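Local coordinates for protein thermospermine synthase (Medicago truncatula, PDB 6BQ6) that probably transfers an aminopropyl group from decarboxylated S-adenosylmethionine to spermidine, yielding the tetraamine thermospermine and methylthioadenosine, at residues G52-Q57 with D132-V137. Residues are numbered along the deposited sequence; the frame is centred on the assembly and turned at random.
Sequences GASQYQ and DIDEEV
Beside the adenosine site of this aminopropyltransferase, D134 caps the helix 135-144 of the Rossmann-like domain and, as a second-shell residue, receives S54 and Q57 from the turn between strands 47-53 and 58-64 of the four-stranded antiparallel sheet in the N-terminal part. Its OD2 accepts two hydrogen bonds: S54 OG arrives on the syn side at 2.6 Å, tilted out of the carboxylate plane, while Q57 NE2 donates to the anti lone pair of the same oxygen at 2.9 Å. The second bond is nearly straight (172°), and the Q57 amide and the carboxylate are almost coplanar. D134 OD1 serves its own helix, taking the backbone N of E136 at 3.1 Å from above the plane. With chi1 at 75°, S54 OG sits between its own N and carbonyl carbon, where it also accepts from Q57 N at 3.2 Å, an ST motif. Beside this polar centre, I133 CG2 lies over one face of the Y56 ring, 4.2 Å from its centroid, a CH-pi contact. V137 CG2 packs against Q57 NE2 at 3.4 Å. D132 OD1 accepts from D134 N, an Asx turn that probably helps to position the capping residue. Q57 and D132 bind adenosine in another crystal of this protein; this chain has none bound. Replacing D134 with an alanine would probably leave S54 OG and Q57 NE2 without their shared acceptor, the Q57 amide freer to turn and the helix without its cap. Two donors on OD2 probably favour the charged carboxylate. With OD1 capping the helix, this one group probably ties Q57 to the helix start.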
loop_
_atom_site.group_PDB
_atom_site.type_symbol
_atom_site.label_atom_id
_atom_site.label_comp_id
_atom_site.label_asym_id
_atom_site.label_seq_id
_atom_site.Cartn_x
_atom_site.Cartn_y
_atom_site.Cartn_z
ATOM N N GLY B 52 -2.499 21.058 -5.368
ATOM C CA GLY B 52 -3.518 22.042 -5.782
ATOM C C GLY B 52 -4.468 21.496 -6.830
ATOM O O GLY B 52 -4.559 20.274 -6.973
ATOM N N ALA B 53 -5.177 22.388 -7.544
ATOM C CA ALA B 53 -6.033 21.997 -8.678
ATOM C C ALA B 53 -6.694 23.107 -9.509
ATOM O O ALA B 53 -7.143 24.096 -8.941
ATOM C CB ALA B 53 -7.124 21.097 -8.186
ATOM N N SER B 54 -6.862 22.848 -10.822
ATOM C CA SER B 54 -7.736 23.611 -11.725
ATOM C C SER B 54 -8.997 22.760 -11.864
ATOM O O SER B 54 -9.036 21.645 -11.350
ATOM C CB SER B 54 -7.048 23.778 -13.075
ATOM O OG SER B 54 -7.075 22.557 -13.812
ATOM N N GLN B 55 -10.013 23.231 -12.599
ATOM C CA GLN B 55 -11.198 22.364 -12.803
ATOM C C GLN B 55 -10.906 21.214 -13.738
ATOM O O GLN B 55 -11.658 20.233 -13.738
ATOM C CB GLN B 55 -12.536 23.102 -13.155
ATOM C CG GLN B 55 -12.652 23.846 -14.454
ATOM C CD GLN B 55 -12.976 22.945 -15.645
ATOM O OE1 GLN B 55 -14.044 22.323 -15.733
ATOM N NE2 GLN B 55 -12.062 22.902 -16.577
ATOM N N TYR B 56 -9.799 21.293 -14.489
ATOM C CA TYR B 56 -9.346 20.158 -15.282
ATOM C C TYR B 56 -8.690 19.070 -14.464
ATOM O O TYR B 56 -8.871 17.887 -14.771
ATOM C CB TYR B 56 -8.354 20.573 -16.367
ATOM C CG TYR B 56 -8.971 21.414 -17.406
ATOM C CD1 TYR B 56 -9.820 20.841 -18.362
ATOM C CD2 TYR B 56 -8.729 22.767 -17.457
ATOM C CE1 TYR B 56 -10.413 21.629 -19.322
ATOM C CE2 TYR B 56 -9.318 23.564 -18.418
ATOM C CZ TYR B 56 -10.171 22.982 -19.338
ATOM O OH TYR B 56 -10.783 23.767 -20.291
ATOM N N GLN B 57 -7.874 19.430 -13.476
ATOM C CA GLN B 57 -7.025 18.402 -12.829
ATOM C C GLN B 57 -6.299 18.921 -11.596
ATOM O O GLN B 57 -6.014 20.100 -11.520
ATOM C CB GLN B 57 -5.985 17.855 -13.829
ATOM C CG GLN B 57 -5.027 18.923 -14.335
ATOM C CD GLN B 57 -4.459 18.624 -15.713
ATOM O OE1 GLN B 57 -4.173 17.473 -16.037
ATOM N NE2 GLN B 57 -4.282 19.657 -16.513
ATOM N N ASP B 132 -1.847 24.692 -24.785
ATOM C CA ASP B 132 -2.270 23.832 -23.664
ATOM C C ASP B 132 -3.569 24.373 -23.164
ATOM O O ASP B 132 -3.767 25.577 -23.153
ATOM C CB ASP B 132 -1.217 23.811 -22.534
ATOM C CG ASP B 132 -1.414 22.645 -21.537
ATOM O OD1 ASP B 132 -2.383 22.619 -20.709
ATOM O OD2 ASP B 132 -0.589 21.702 -21.583
ATOM N N ILE B 133 -4.442 23.480 -22.738
ATOM C CA ILE B 133 -5.762 23.896 -22.336
ATOM C C ILE B 133 -5.776 24.426 -20.900
ATOM O O ILE B 133 -6.670 25.153 -20.551
ATOM C CB ILE B 133 -6.773 22.779 -22.566
ATOM C CG1 ILE B 133 -8.150 23.392 -22.752
ATOM C CG2 ILE B 133 -6.692 21.714 -21.467
ATOM C CD1 ILE B 133 -9.096 22.539 -23.567
ATOM N N ASP B 134 -4.785 24.072 -20.084
ATOM C CA ASP B 134 -4.829 24.339 -18.640
ATOM C C ASP B 134 -3.772 25.332 -18.278
ATOM O O ASP B 134 -2.629 24.993 -18.031
ATOM C CB ASP B 134 -4.688 23.041 -17.825
ATOM C CG ASP B 134 -5.023 23.230 -16.353
ATOM O OD1 ASP B 134 -5.168 24.389 -15.901
ATOM O OD2 ASP B 134 -5.226 22.219 -15.670
ATOM N N GLU B 135 -4.172 26.604 -18.232
ATOM C CA GLU B 135 -3.247 27.656 -17.891
ATOM C C GLU B 135 -2.639 27.475 -16.509
ATOM O O GLU B 135 -1.509 27.895 -16.252
ATOM C CB GLU B 135 -3.971 29.006 -17.966
ATOM C CG GLU B 135 -3.042 30.194 -17.806
ATOM C CD GLU B 135 -3.733 31.499 -18.170
ATOM O OE1 GLU B 135 -4.963 31.573 -17.952
ATOM O OE2 GLU B 135 -3.051 32.434 -18.668
ATOM N N GLU B 136 -3.351 26.821 -15.606
ATOM C CA GLU B 136 -2.810 26.665 -14.232
ATOM C C GLU B 136 -1.639 25.728 -14.222
ATOM O O GLU B 136 -0.685 25.956 -13.494
ATOM C CB GLU B 136 -3.902 26.243 -13.262
ATOM C CG GLU B 136 -4.808 27.442 -12.959
ATOM C CD GLU B 136 -5.774 27.204 -11.821
ATOM O OE1 GLU B 136 -5.393 26.482 -10.883
ATOM O OE2 GLU B 136 -6.914 27.748 -11.885
ATOM N N VAL B 137 -1.639 24.732 -15.101
ATOM C CA VAL B 137 -0.473 23.829 -15.214
ATOM C C VAL B 137 0.720 24.614 -15.768
ATOM O O VAL B 137 1.820 24.512 -15.260
ATOM C CB VAL B 137 -0.773 22.612 -16.089
ATOM C CG1 VAL B 137 0.522 21.835 -16.424
ATOM C CG2 VAL B 137 -1.794 21.707 -15.407
#